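Putative branched-chain amino acid aminotransferase IlvE (PDB 4DQN) probably catalyses the pyridoxal-phosphate-dependent transfer of the amino group of leucine, isoleucine or valine to 2-oxoglutarate. Local coordinates at residues Glu17-Pro22 with Phe153-Gly158; Glu62-Tyr67 with Leu127-Leu132; Thr220-Val225 with Val273-Leu278; Ala228-Ile233 with Asp279-Ala284. All coordinates share one frame; numbering follows the deposited sequence.

Contact 1. Residues Glu17-Pro22 with Phe153-Gly158; sequences EYHKLP and FAMPVG
Tyr18 holds CG anti to its backbone nitrogen (chi1 180°). This swings the ring back to Phe153, although the CB of Tyr18 starts out away from the strand. Phe153 keeps CG between its nitrogen and carbonyl carbon (chi1 59°), and presents its CE2 and CD2 side to the edge of the tyrosine ring. Tyr18 CE1 lies 3.6 Å from Phe153 CE2, with the planes inclined at 69°. Met155 bends along its chain and brings SD to 3.8 Å from Tyr18 CA. The His19 ring is laid over Pro156, whose CG stands 4.3 Å from the ring centroid in a CH-pi contact. Leu21 CD1 and Pro156 CD meet tip to tip. Waters carry the polar link. One sits in the plane of the His19 ring, 2.8 Å from NE2, and also joins Glu17 N and Pro156 O. A second accepts from Leu21 N at 2.9 Å and donates to His19 O and Ala154 O. Tyr18 OH bonds to Glu49 of the second subunit. The loop thus lies along the end of strand 147-157 before entering strand 24-30, and Leu21 also packs on Leu127 of strand 126-136.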
loop_
_atom_site.group_PDB
_atom_site.type_symbol
_atom_site.label_atom_id
_atom_site.label_comp_id
_atom_site.label_asym_id
_atom_site.label_seq_id
_atom_site.Cartn_x
_atom_site.Cartn_y
_atom_site.Cartn_z
ATOM N N GLU A 17 6.342 -3.516 -20.838
ATOM C CA GLU A 17 7.131 -4.226 -19.833
ATOM C C GLU A 17 8.433 -3.482 -19.541
ATOM O O GLU A 17 8.827 -2.586 -20.285
ATOM C CB GLU A 17 7.443 -5.641 -20.302
ATOM C CG GLU A 17 8.483 -5.707 -21.391
ATOM C CD GLU A 17 8.732 -7.129 -21.875
ATOM O OE1 GLU A 17 9.361 -7.286 -22.944
ATOM O OE2 GLU A 17 8.303 -8.083 -21.189
ATOM N N TYR A 18 9.098 -3.861 -18.456
ATOM C CA TYR A 18 10.345 -3.222 -18.060
ATOM C C TYR A 18 11.458 -3.541 -19.042
ATOM O O TYR A 18 11.578 -4.676 -19.495
ATOM C CB TYR A 18 10.771 -3.717 -16.670
ATOM C CG TYR A 18 12.075 -3.085 -16.204
ATOM C CD1 TYR A 18 12.105 -1.762 -15.750
ATOM C CD2 TYR A 18 13.273 -3.795 -16.240
ATOM C CE1 TYR A 18 13.299 -1.169 -15.327
ATOM C CE2 TYR A 18 14.471 -3.210 -15.820
ATOM C CZ TYR A 18 14.473 -1.901 -15.366
ATOM O OH TYR A 18 15.666 -1.317 -14.963
ATOM N N HIS A 19 12.261 -2.527 -19.358
ATOM C CA HIS A 19 13.549 -2.690 -20.019
ATOM C C HIS A 19 14.536 -1.885 -19.198
ATOM O O HIS A 19 14.191 -0.816 -18.693
ATOM C CB HIS A 19 13.520 -2.117 -21.444
ATOM C CG HIS A 19 12.472 -2.725 -22.322
ATOM N ND1 HIS A 19 12.778 -3.534 -23.395
ATOM C CD2 HIS A 19 11.121 -2.649 -22.283
ATOM C CE1 HIS A 19 11.663 -3.932 -23.978
ATOM N NE2 HIS A 19 10.641 -3.412 -23.322
ATOM N N LYS A 20 15.756 -2.387 -19.056
ATOM C CA LYS A 20 16.811 -1.631 -18.378
ATOM C C LYS A 20 17.587 -0.763 -19.365
ATOM O O LYS A 20 18.452 -1.254 -20.089
ATOM C CB LYS A 20 17.764 -2.588 -17.662
ATOM C CG LYS A 20 18.826 -1.892 -16.819
ATOM C CD LYS A 20 19.758 -2.931 -16.191
ATOM C CE LYS A 20 21.099 -2.306 -15.844
ATOM N NZ LYS A 20 22.208 -3.306 -15.946
ATOM N N LEU A 21 17.274 0.528 -19.391
ATOM C CA LEU A 21 17.920 1.463 -20.310
ATOM C C LEU A 21 19.214 2.012 -19.697
ATOM O O LEU A 21 19.420 1.894 -18.488
ATOM C CB LEU A 21 16.948 2.597 -20.684
ATOM C CG LEU A 21 16.156 2.406 -21.992
ATOM C CD1 LEU A 21 15.503 1.048 -22.039
ATOM C CD2 LEU A 21 15.096 3.493 -22.177
ATOM N N PRO A 22 20.111 2.579 -20.523
ATOM C CA PRO A 22 21.400 3.029 -19.969
ATOM C C PRO A 22 21.335 4.049 -18.821
ATOM O O PRO A 22 22.140 3.918 -17.897
ATOM C CB PRO A 22 22.104 3.658 -21.178
ATOM C CG PRO A 22 21.525 2.949 -22.358
ATOM C CD PRO A 22 20.081 2.680 -21.994
ATOM N N PHE A 153 12.942 6.349 -14.383
ATOM C CA PHE A 153 13.526 5.449 -15.368
ATOM C C PHE A 153 12.569 5.254 -16.542
ATOM O O PHE A 153 11.393 5.629 -16.461
ATOM C CB PHE A 153 13.974 4.110 -14.754
ATOM C CG PHE A 153 12.885 3.322 -14.072
ATOM C CD1 PHE A 153 12.591 3.540 -12.728
ATOM C CD2 PHE A 153 12.214 2.309 -14.749
ATOM C CE1 PHE A 153 11.612 2.797 -12.084
ATOM C CE2 PHE A 153 11.222 1.559 -14.118
ATOM C CZ PHE A 153 10.926 1.791 -12.775
ATOM N N ALA A 154 13.085 4.710 -17.643
ATOM C CA ALA A 154 12.335 4.685 -18.900
ATOM C C ALA A 154 12.436 3.359 -19.637
ATOM O O ALA A 154 13.372 2.584 -19.437
ATOM C CB ALA A 154 12.789 5.831 -19.811
ATOM N N MET A 155 11.466 3.105 -20.511
ATOM C CA MET A 155 11.465 1.892 -21.312
ATOM C C MET A 155 10.569 2.109 -22.521
ATOM O O MET A 155 9.524 2.761 -22.428
ATOM C CB MET A 155 10.968 0.688 -20.500
ATOM C CG MET A 155 9.517 0.802 -20.051
ATOM S SD MET A 155 9.305 0.475 -18.288
ATOM C CE MET A 155 10.084 1.939 -17.581
ATOM N N PRO A 156 10.987 1.580 -23.675
ATOM C CA PRO A 156 10.118 1.707 -24.847
ATOM C C PRO A 156 8.916 0.765 -24.716
ATOM O O PRO A 156 9.088 -0.377 -24.271
ATOM C CB PRO A 156 11.039 1.284 -25.994
ATOM C CG PRO A 156 12.019 0.328 -25.362
ATOM C CD PRO A 156 12.256 0.893 -23.975
ATOM N N VAL A 157 7.713 1.234 -25.050
ATOM C CA VAL A 157 6.536 0.363 -24.981
ATOM C C VAL A 157 5.797 0.382 -26.316
ATOM O O VAL A 157 5.892 1.355 -27.055
ATOM C CB VAL A 157 5.579 0.752 -23.819
ATOM C CG1 VAL A 157 6.303 0.636 -22.468
ATOM C CG2 VAL A 157 5.014 2.159 -24.000
ATOM N N GLY A 158 5.076 -0.690 -26.630
ATOM C CA GLY A 158 4.445 -0.806 -27.934
ATOM C C GLY A 158 3.108 -0.099 -28.010
ATOM O O GLY A 158 2.574 0.340 -26.981
HETATM O O HOH W 1 7.957 -2.824 -23.487
HETATM O O HOH W 2 15.092 1.502 -17.692
#

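Contact 2. Residues Glu62-Tyr67 with Leu127-Leu132; sequences EGLKAY and LYLRPL
Leu64 and Leu129 pair within two neighbouring strands of the seven-stranded antiparallel sheet, 59-68 and 126-136, close to the predicted cofactor lysine. Leu64 N donates a hydrogen bond to Leu129 O at 3.2 Å. Leu129 N donates one to Leu64 O at 2.7 Å, arriving almost head-on with a C=O...N angle of 176°. Ala66 and Leu127 form the next hydrogen-bonded pair, and Glu62 N bonds to Pro131 O at 2.9 Å. On the side of the leucines, Leu64 CD2 lies against Pro131 CG at 3.6 Å. The chi1 of 64° on Leu64 carries this branch across the neighbouring strand. On the other face Tyr128 reaches over Gly63, and its OH comes to 3.2 Å from Gly63 CA. Arg130 NH1 makes a weak bond to that hydroxyl at 2.8 Å, each group meeting the other at its edge. Arg130 NE bonds to His55 of the second subunit. Glu62 O is buried without a polar partner, and Arg130 CD packs against it at 3.1 Å. The Glu62 carboxylate forms a salt bridge with Arg85 and accepts a bond from Asn82. The Glu62 side chain lies about 4 Å from that of Lys188. A sheet strand flanking the predicted cofactor lysine is consistent with the class IV aminotransferase fold, in which pyridoxal phosphate sits between two domains.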
loop_
_atom_site.group_PDB
_atom_site.type_symbol
_atom_site.label_atom_id
_atom_site.label_comp_id
_atom_site.label_asym_id
_atom_site.label_seq_id
_atom_site.Cartn_x
_atom_site.Cartn_y
_atom_site.Cartn_z
ATOM N N GLU A 62 4.388 7.775 -11.038
ATOM C CA GLU A 62 3.683 8.379 -12.150
ATOM C C GLU A 62 3.974 7.579 -13.406
ATOM O O GLU A 62 4.771 6.622 -13.393
ATOM C CB GLU A 62 4.102 9.837 -12.329
ATOM C CG GLU A 62 3.266 10.781 -11.499
ATOM C CD GLU A 62 1.804 10.772 -11.920
ATOM O OE1 GLU A 62 1.522 10.550 -13.125
ATOM O OE2 GLU A 62 0.935 11.002 -11.046
ATOM N N GLY A 63 3.298 7.955 -14.482
ATOM C CA GLY A 63 3.494 7.315 -15.765
ATOM C C GLY A 63 3.179 8.334 -16.833
ATOM O O GLY A 63 2.111 8.957 -16.809
ATOM N N LEU A 64 4.106 8.517 -17.766
ATOM C CA LEU A 64 3.895 9.471 -18.851
ATOM C C LEU A 64 4.759 9.052 -20.020
ATOM O O LEU A 64 5.712 8.292 -19.851
ATOM C CB LEU A 64 4.194 10.915 -18.408
ATOM C CG LEU A 64 5.613 11.329 -17.986
ATOM C CD1 LEU A 64 5.763 12.847 -18.007
ATOM C CD2 LEU A 64 6.000 10.768 -16.606
ATOM N N LYS A 65 4.414 9.519 -21.217
ATOM C CA LYS A 65 5.092 9.048 -22.419
ATOM C C LYS A 65 5.820 10.160 -23.165
ATOM O O LYS A 65 5.415 11.325 -23.108
ATOM C CB LYS A 65 4.081 8.363 -23.356
ATOM C CG LYS A 65 3.695 6.960 -22.900
ATOM C CD LYS A 65 2.474 6.440 -23.666
ATOM C CE LYS A 65 2.234 4.966 -23.401
ATOM N NZ LYS A 65 1.011 4.476 -24.108
ATOM N N ALA A 66 6.909 9.787 -23.842
ATOM C CA ALA A 66 7.586 10.686 -24.773
ATOM C C ALA A 66 7.268 10.179 -26.166
ATOM O O ALA A 66 7.301 8.968 -26.411
ATOM C CB ALA A 66 9.113 10.700 -24.534
ATOM N N TYR A 67 6.963 11.099 -27.074
ATOM C CA TYR A 67 6.466 10.743 -28.394
ATOM C C TYR A 67 7.410 11.304 -29.444
ATOM O O TYR A 67 7.754 12.483 -29.386
ATOM C CB TYR A 67 5.078 11.376 -28.603
ATOM C CG TYR A 67 4.039 10.971 -27.573
ATOM C CD1 TYR A 67 3.954 11.623 -26.340
ATOM C CD2 TYR A 67 3.144 9.942 -27.834
ATOM C CE1 TYR A 67 3.004 11.240 -25.390
ATOM C CE2 TYR A 67 2.193 9.560 -26.898
ATOM C CZ TYR A 67 2.130 10.214 -25.683
ATOM O OH TYR A 67 1.179 9.833 -24.757
ATOM N N LEU A 127 8.273 6.162 -25.628
ATOM C CA LEU A 127 9.155 5.927 -24.496
ATOM C C LEU A 127 8.350 6.174 -23.225
ATOM O O LEU A 127 7.949 7.302 -22.945
ATOM C CB LEU A 127 10.377 6.857 -24.530
ATOM C CG LEU A 127 11.417 6.539 -23.438
ATOM C CD1 LEU A 127 12.128 5.241 -23.746
ATOM C CD2 LEU A 127 12.432 7.680 -23.258
ATOM N N TYR A 128 8.099 5.120 -22.461
ATOM C CA TYR A 128 7.336 5.262 -21.221
ATOM C C TYR A 128 8.266 5.653 -20.073
ATOM O O TYR A 128 9.295 5.017 -19.861
ATOM C CB TYR A 128 6.613 3.952 -20.896
ATOM C CG TYR A 128 5.784 4.004 -19.624
ATOM C CD1 TYR A 128 4.583 4.717 -19.574
ATOM C CD2 TYR A 128 6.199 3.333 -18.482
ATOM C CE1 TYR A 128 3.823 4.759 -18.407
ATOM C CE2 TYR A 128 5.445 3.360 -17.317
ATOM C CZ TYR A 128 4.268 4.072 -17.288
ATOM O OH TYR A 128 3.533 4.107 -16.125
ATOM N N LEU A 129 7.892 6.702 -19.346
ATOM C CA LEU A 129 8.652 7.166 -18.197
ATOM C C LEU A 129 7.920 6.755 -16.934
ATOM O O LEU A 129 6.710 6.938 -16.834
ATOM C CB LEU A 129 8.753 8.695 -18.220
ATOM C CG LEU A 129 9.975 9.295 -18.923
ATOM C CD1 LEU A 129 10.124 8.743 -20.305
ATOM C CD2 LEU A 129 9.888 10.810 -18.994
ATOM N N ARG A 130 8.665 6.207 -15.980
ATOM C CA ARG A 130 8.141 5.845 -14.672
ATOM C C ARG A 130 8.878 6.606 -13.552
ATOM O O ARG A 130 9.931 6.152 -13.061
ATOM C CB ARG A 130 8.286 4.340 -14.456
ATOM C CG ARG A 130 7.835 3.863 -13.071
ATOM C CD ARG A 130 6.331 4.045 -12.914
ATOM N NE ARG A 130 5.794 2.823 -12.365
ATOM C CZ ARG A 130 4.860 2.077 -12.926
ATOM N NH1 ARG A 130 4.255 2.426 -14.063
ATOM N NH2 ARG A 130 4.503 0.993 -12.296
ATOM N N PRO A 131 8.341 7.779 -13.158
ATOM C CA PRO A 131 8.821 8.469 -11.961
ATOM C C PRO A 131 8.359 7.711 -10.723
ATOM O O PRO A 131 7.248 7.177 -10.701
ATOM C CB PRO A 131 8.143 9.853 -12.045
ATOM C CG PRO A 131 7.721 9.991 -13.496
ATOM C CD PRO A 131 7.378 8.597 -13.920
ATOM N N LEU A 132 9.219 7.643 -9.713
ATOM C CA LEU A 132 8.929 6.916 -8.491
ATOM C C LEU A 132 9.427 7.760 -7.339
ATOM O O LEU A 132 10.532 8.311 -7.407
ATOM C CB LEU A 132 9.671 5.576 -8.491
ATOM C CG LEU A 132 9.659 4.721 -7.222
ATOM C CD1 LEU A 132 8.303 4.060 -7.038
ATOM C CD2 LEU A 132 10.741 3.670 -7.284
#

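Contact 3. Residues Thr220-Val225 with Val273-Leu278; sequences TKIEEV and VCVDEL
The flat carbonyl group of Thr220 is met by two atoms of Val275. Val275 N approaches Thr220 O at 2.9 Å, tilted 32° out of the carbonyl plane. Val275 CG2 packs on the same oxygen at 3.2 Å. The second carbonyl is met differently: Ile222 N comes to Val273 O at 2.9 Å with a C=O...N angle of 168°, close to end-on. The Glu277 carboxylate is the other flat group. Cys274 N meets its OE2 from above the plane, at 3.1 Å, in a nearly straight bond. That carboxylate folds back within a type I beta turn running from Cys274 to Glu277, which Glu277 N closes by bonding to Cys274 O. A single backbone bridge, Lys221 with Cys274, joins the turn to segment 220-225. A water extends the pairing by donating to Ile222 O and accepting from Val273 N. Farther along the strand, Glu223 and Glu224 form a classic beta bulge opposite Tyr213. Ile222 supplies the apolar part. Its chain runs out extended at chi2 (179°) and sets CD1 4.0 Å from Val273 CG1 and 4.2 Å from Leu278 CD2. Its CG1 lies 3.9 Å from Val275 CG1. Ile222 also packs on Ile212 and Leu214 of the neighbouring strand 211-214, and on Phe230.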
loop_
_atom_site.group_PDB
_atom_site.type_symbol
_atom_site.label_atom_id
_atom_site.label_comp_id
_atom_site.label_asym_id
_atom_site.label_seq_id
_atom_site.Cartn_x
_atom_site.Cartn_y
_atom_site.Cartn_z
ATOM N N THR A 220 -22.768 0.934 -5.997
ATOM C CA THR A 220 -23.856 1.201 -6.929
ATOM C C THR A 220 -23.405 2.077 -8.109
ATOM O O THR A 220 -24.123 2.222 -9.104
ATOM C CB THR A 220 -25.028 1.864 -6.201
ATOM O OG1 THR A 220 -26.182 1.857 -7.050
ATOM C CG2 THR A 220 -24.672 3.286 -5.840
ATOM N N LYS A 221 -22.205 2.645 -7.993
ATOM C CA LYS A 221 -21.674 3.555 -9.005
ATOM C C LYS A 221 -20.283 3.098 -9.422
ATOM O O LYS A 221 -19.517 2.583 -8.602
ATOM C CB LYS A 221 -21.587 4.968 -8.436
ATOM C CG LYS A 221 -22.903 5.522 -7.924
ATOM C CD LYS A 221 -22.683 6.802 -7.124
ATOM C CE LYS A 221 -21.722 6.543 -5.971
ATOM N NZ LYS A 221 -21.371 7.775 -5.210
ATOM N N ILE A 222 -19.957 3.285 -10.696
ATOM C CA ILE A 222 -18.657 2.881 -11.221
ATOM C C ILE A 222 -17.568 3.831 -10.750
ATOM O O ILE A 222 -17.744 5.054 -10.759
ATOM C CB ILE A 222 -18.670 2.827 -12.768
ATOM C CG1 ILE A 222 -19.559 1.677 -13.246
ATOM C CG2 ILE A 222 -17.264 2.649 -13.321
ATOM C CD1 ILE A 222 -19.641 1.566 -14.771
ATOM N N GLU A 223 -16.443 3.263 -10.325
ATOM C CA GLU A 223 -15.292 4.056 -9.927
ATOM C C GLU A 223 -14.263 4.085 -11.041
ATOM O O GLU A 223 -13.999 5.133 -11.645
ATOM C CB GLU A 223 -14.647 3.453 -8.685
ATOM C CG GLU A 223 -15.494 3.572 -7.445
ATOM C CD GLU A 223 -15.047 4.685 -6.542
ATOM O OE1 GLU A 223 -13.917 4.605 -6.014
ATOM O OE2 GLU A 223 -15.824 5.644 -6.361
ATOM N N GLU A 224 -13.665 2.927 -11.300
ATOM C CA GLU A 224 -12.646 2.839 -12.335
ATOM C C GLU A 224 -12.443 1.422 -12.882
ATOM O O GLU A 224 -12.941 0.438 -12.314
ATOM C CB GLU A 224 -11.317 3.454 -11.852
ATOM C CG GLU A 224 -10.853 3.023 -10.466
ATOM C CD GLU A 224 -9.705 3.886 -9.955
ATOM O OE1 GLU A 224 -9.858 5.124 -9.905
ATOM O OE2 GLU A 224 -8.643 3.329 -9.614
ATOM N N VAL A 225 -11.709 1.352 -13.994
ATOM C CA VAL A 225 -11.471 0.123 -14.742
ATOM C C VAL A 225 -10.016 -0.279 -14.536
ATOM O O VAL A 225 -9.121 0.211 -15.232
ATOM C CB VAL A 225 -11.724 0.365 -16.237
ATOM C CG1 VAL A 225 -11.785 -0.952 -17.006
ATOM C CG2 VAL A 225 -13.013 1.173 -16.434
ATOM N N VAL A 273 -22.027 7.462 -12.412
ATOM C CA VAL A 273 -22.419 6.503 -13.430
ATOM C C VAL A 273 -22.951 5.294 -12.675
ATOM O O VAL A 273 -22.185 4.591 -12.021
ATOM C CB VAL A 273 -21.206 6.084 -14.294
ATOM C CG1 VAL A 273 -21.584 4.971 -15.273
ATOM C CG2 VAL A 273 -20.625 7.290 -15.041
ATOM N N CYS A 274 -24.259 5.068 -12.730
ATOM C CA CYS A 274 -24.864 4.006 -11.930
ATOM C C CYS A 274 -24.817 2.690 -12.674
ATOM O O CYS A 274 -25.073 2.651 -13.877
ATOM C CB CYS A 274 -26.306 4.354 -11.564
ATOM S SG CYS A 274 -26.432 5.929 -10.694
ATOM N N VAL A 275 -24.491 1.609 -11.964
ATOM C CA VAL A 275 -24.379 0.300 -12.607
ATOM C C VAL A 275 -25.711 -0.229 -13.093
ATOM O O VAL A 275 -25.759 -1.236 -13.812
ATOM C CB VAL A 275 -23.762 -0.775 -11.687
ATOM C CG1 VAL A 275 -22.271 -0.642 -11.661
ATOM C CG2 VAL A 275 -24.374 -0.736 -10.275
ATOM N N ASP A 276 -26.791 0.430 -12.688
ATOM C CA ASP A 276 -28.125 -0.023 -13.067
ATOM C C ASP A 276 -28.631 0.709 -14.300
ATOM O O ASP A 276 -29.723 0.421 -14.791
ATOM C CB ASP A 276 -29.103 0.156 -11.908
ATOM C CG ASP A 276 -28.685 -0.616 -10.679
ATOM O OD1 ASP A 276 -28.798 -1.865 -10.693
ATOM O OD2 ASP A 276 -28.244 0.025 -9.696
ATOM N N GLU A 277 -27.827 1.643 -14.802
ATOM C CA GLU A 277 -28.208 2.463 -15.956
ATOM C C GLU A 277 -27.209 2.321 -17.111
ATOM O O GLU A 277 -26.944 3.289 -17.814
ATOM C CB GLU A 277 -28.322 3.950 -15.549
ATOM C CG GLU A 277 -26.978 4.575 -15.107
ATOM C CD GLU A 277 -27.043 6.063 -14.799
ATOM O OE1 GLU A 277 -28.175 6.596 -14.632
ATOM O OE2 GLU A 277 -25.948 6.690 -14.715
ATOM N N LEU A 278 -26.659 1.126 -17.319
ATOM C CA LEU A 278 -25.639 0.947 -18.360
ATOM C C LEU A 278 -26.163 1.195 -19.780
ATOM O O LEU A 278 -25.401 1.594 -20.663
ATOM C CB LEU A 278 -24.973 -0.430 -18.259
ATOM C CG LEU A 278 -24.164 -0.694 -16.987
ATOM C CD1 LEU A 278 -23.530 -2.071 -17.015
ATOM C CD2 LEU A 278 -23.102 0.365 -16.802
HETATM O O HOH W 3 -19.914 6.930 -10.697
#

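Contact 4. Residues Ala228-Ile233 with Asp279-Ala284; sequences ANFFGI and DKFVEA
Phe281 lays one ring face on Gly232, whose CA stands 4.0 Å from the ring centroid in a CH-pi contact. A chi1 of -59° sets the Phe281 CG beside its own backbone nitrogen and aims the ring at the strand. Lys280 CB covers the opposite face of this ring. Phe230 has CG anti to its nitrogen (chi1 177°) and stretches along the sheet. Its CZ reaches Ala284 CB at 3.8 Å, and Phe281 CE2 comes to its edge at 4.5 Å from Phe230 CE1. Ile233 and Glu283 lie on the other face of the sheet, with their CB atoms 4.1 Å apart. The extended Glu283 chain then carries its carboxylate to Thr318 OG1 and Val317 N at the start of helix 316-329. Ile233 N bonds to Glu283 O at 2.8 Å. Val282 and Glu283 both face Ile233 as a classic beta bulge. Ile233 O therefore takes two donors, Val282 N at 2.7 Å and, weakly, Glu283 N at 3.3 Å. This shared oxygen probably helps to fix the corner in the chain at Val282. The start of the helix probably favours the charged form of Glu283, while the Phe281 side of the sheet is held by apolar packing.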
loop_
_atom_site.group_PDB
_atom_site.type_symbol
_atom_site.label_atom_id
_atom_site.label_comp_id
_atom_site.label_asym_id
_atom_site.label_seq_id
_atom_site.Cartn_x
_atom_site.Cartn_y
_atom_site.Cartn_z
ATOM N N ALA A 228 -7.307 2.375 -14.682
ATOM C CA ALA A 228 -7.728 3.376 -15.676
ATOM C C ALA A 228 -9.123 3.928 -15.381
ATOM O O ALA A 228 -9.898 3.302 -14.653
ATOM C CB ALA A 228 -7.693 2.773 -17.079
ATOM N N ASN A 229 -9.443 5.090 -15.949
ATOM C CA ASN A 229 -10.763 5.711 -15.745
ATOM C C ASN A 229 -11.802 5.150 -16.716
ATOM O O ASN A 229 -11.447 4.710 -17.803
ATOM C CB ASN A 229 -10.689 7.231 -15.922
ATOM C CG ASN A 229 -10.046 7.940 -14.736
ATOM O OD1 ASN A 229 -9.790 9.140 -14.787
ATOM N ND2 ASN A 229 -9.769 7.200 -13.677
ATOM N N PHE A 230 -13.073 5.162 -16.313
ATOM C CA PHE A 230 -14.187 4.762 -17.169
ATOM C C PHE A 230 -14.748 6.020 -17.832
ATOM O O PHE A 230 -14.736 7.105 -17.233
ATOM C CB PHE A 230 -15.285 4.079 -16.327
ATOM C CG PHE A 230 -16.534 3.696 -17.112
ATOM C CD1 PHE A 230 -17.595 4.598 -17.268
ATOM C CD2 PHE A 230 -16.649 2.435 -17.682
ATOM C CE1 PHE A 230 -18.741 4.242 -17.988
ATOM C CE2 PHE A 230 -17.790 2.068 -18.402
ATOM C CZ PHE A 230 -18.838 2.967 -18.550
ATOM N N PHE A 231 -15.217 5.885 -19.070
ATOM C CA PHE A 231 -15.999 6.948 -19.703
ATOM C C PHE A 231 -17.124 6.310 -20.512
ATOM O O PHE A 231 -16.972 5.217 -21.055
ATOM C CB PHE A 231 -15.137 7.893 -20.577
ATOM C CG PHE A 231 -14.649 7.274 -21.874
ATOM C CD1 PHE A 231 -13.408 6.648 -21.936
ATOM C CD2 PHE A 231 -15.430 7.321 -23.025
ATOM C CE1 PHE A 231 -12.956 6.075 -23.119
ATOM C CE2 PHE A 231 -14.992 6.741 -24.209
ATOM C CZ PHE A 231 -13.753 6.120 -24.258
ATOM N N GLY A 232 -18.268 6.984 -20.573
ATOM C CA GLY A 232 -19.346 6.513 -21.418
ATOM C C GLY A 232 -19.806 7.603 -22.366
ATOM O O GLY A 232 -19.690 8.794 -22.061
ATOM N N ILE A 233 -20.320 7.196 -23.525
ATOM C CA ILE A 233 -20.915 8.136 -24.467
ATOM C C ILE A 233 -22.406 7.842 -24.570
ATOM O O ILE A 233 -22.793 6.708 -24.852
ATOM C CB ILE A 233 -20.266 8.042 -25.865
ATOM C CG1 ILE A 233 -19.008 8.905 -25.924
ATOM C CG2 ILE A 233 -21.179 8.602 -26.924
ATOM C CD1 ILE A 233 -17.850 8.306 -25.280
ATOM N N ASP A 279 -27.461 0.983 -19.995
ATOM C CA ASP A 279 -28.083 1.258 -21.292
ATOM C C ASP A 279 -28.053 2.752 -21.650
ATOM O O ASP A 279 -28.363 3.130 -22.781
ATOM C CB ASP A 279 -29.524 0.740 -21.312
ATOM C CG ASP A 279 -30.191 0.834 -19.950
ATOM O OD1 ASP A 279 -30.601 1.955 -19.565
ATOM O OD2 ASP A 279 -30.300 -0.212 -19.260
ATOM N N LYS A 280 -27.688 3.590 -20.684
ATOM C CA LYS A 280 -27.525 5.032 -20.902
ATOM C C LYS A 280 -26.399 5.300 -21.905
ATOM O O LYS A 280 -26.337 6.370 -22.522
ATOM C CB LYS A 280 -27.206 5.718 -19.562
ATOM C CG LYS A 280 -27.199 7.239 -19.568
ATOM C CD LYS A 280 -26.773 7.810 -18.208
ATOM C CE LYS A 280 -26.824 9.342 -18.237
ATOM N NZ LYS A 280 -26.434 9.986 -16.953
ATOM N N PHE A 281 -25.518 4.317 -22.078
ATOM C CA PHE A 281 -24.312 4.519 -22.882
ATOM C C PHE A 281 -24.261 3.710 -24.175
ATOM O O PHE A 281 -24.354 2.484 -24.166
ATOM C CB PHE A 281 -23.062 4.279 -22.027
ATOM C CG PHE A 281 -22.985 5.182 -20.842
ATOM C CD1 PHE A 281 -22.862 6.554 -21.022
ATOM C CD2 PHE A 281 -23.067 4.673 -19.549
ATOM C CE1 PHE A 281 -22.807 7.413 -19.943
ATOM C CE2 PHE A 281 -23.011 5.523 -18.456
ATOM C CZ PHE A 281 -22.877 6.903 -18.654
ATOM N N VAL A 282 -24.096 4.423 -25.286
ATOM C CA VAL A 282 -24.020 3.810 -26.608
ATOM C C VAL A 282 -22.596 3.305 -26.891
ATOM O O VAL A 282 -22.391 2.364 -27.670
ATOM C CB VAL A 282 -24.534 4.814 -27.678
ATOM C CG1 VAL A 282 -23.876 4.607 -29.006
ATOM C CG2 VAL A 282 -26.049 4.705 -27.815
ATOM N N GLU A 283 -21.619 3.926 -26.230
ATOM C CA GLU A 283 -20.227 3.463 -26.260
ATOM C C GLU A 283 -19.607 3.634 -24.882
ATOM O O GLU A 283 -20.002 4.526 -24.124
ATOM C CB GLU A 283 -19.389 4.270 -27.263
ATOM C CG GLU A 283 -19.815 4.198 -28.719
ATOM C CD GLU A 283 -18.974 5.127 -29.595
ATOM O OE1 GLU A 283 -17.765 5.290 -29.309
ATOM O OE2 GLU A 283 -19.514 5.703 -30.563
ATOM N N ALA A 284 -18.613 2.808 -24.572
ATOM C CA ALA A 284 -17.882 2.936 -23.315
ATOM C C ALA A 284 -16.439 2.509 -23.495
ATOM O O ALA A 284 -16.137 1.678 -24.349
ATOM C CB ALA A 284 -18.538 2.094 -22.225
#

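From the N terminus, contact 1 closes the first and longest loop by setting the segment before strand 24-30 against strand 147-157. Contact 2 closes a shorter loop wholly within it, joining strands 59-68 and 126-136. The two share a sheet: Met155 O pairs with Tyr128 N, and Phe153 O with Arg130 N. Both also touch the second subunit. Contacts 3 and 4 follow later in the chain, on the opposite side of the chain's centre from contact 1. Their segments alternate, 220-225, 228-233, 273-278 and 279-284, so the loops cross. Both reach the mixed sheet, though 273-278 is a loop leading into strand 281-288. They pack together through Val273 on Phe281 and Val225 on Phe230.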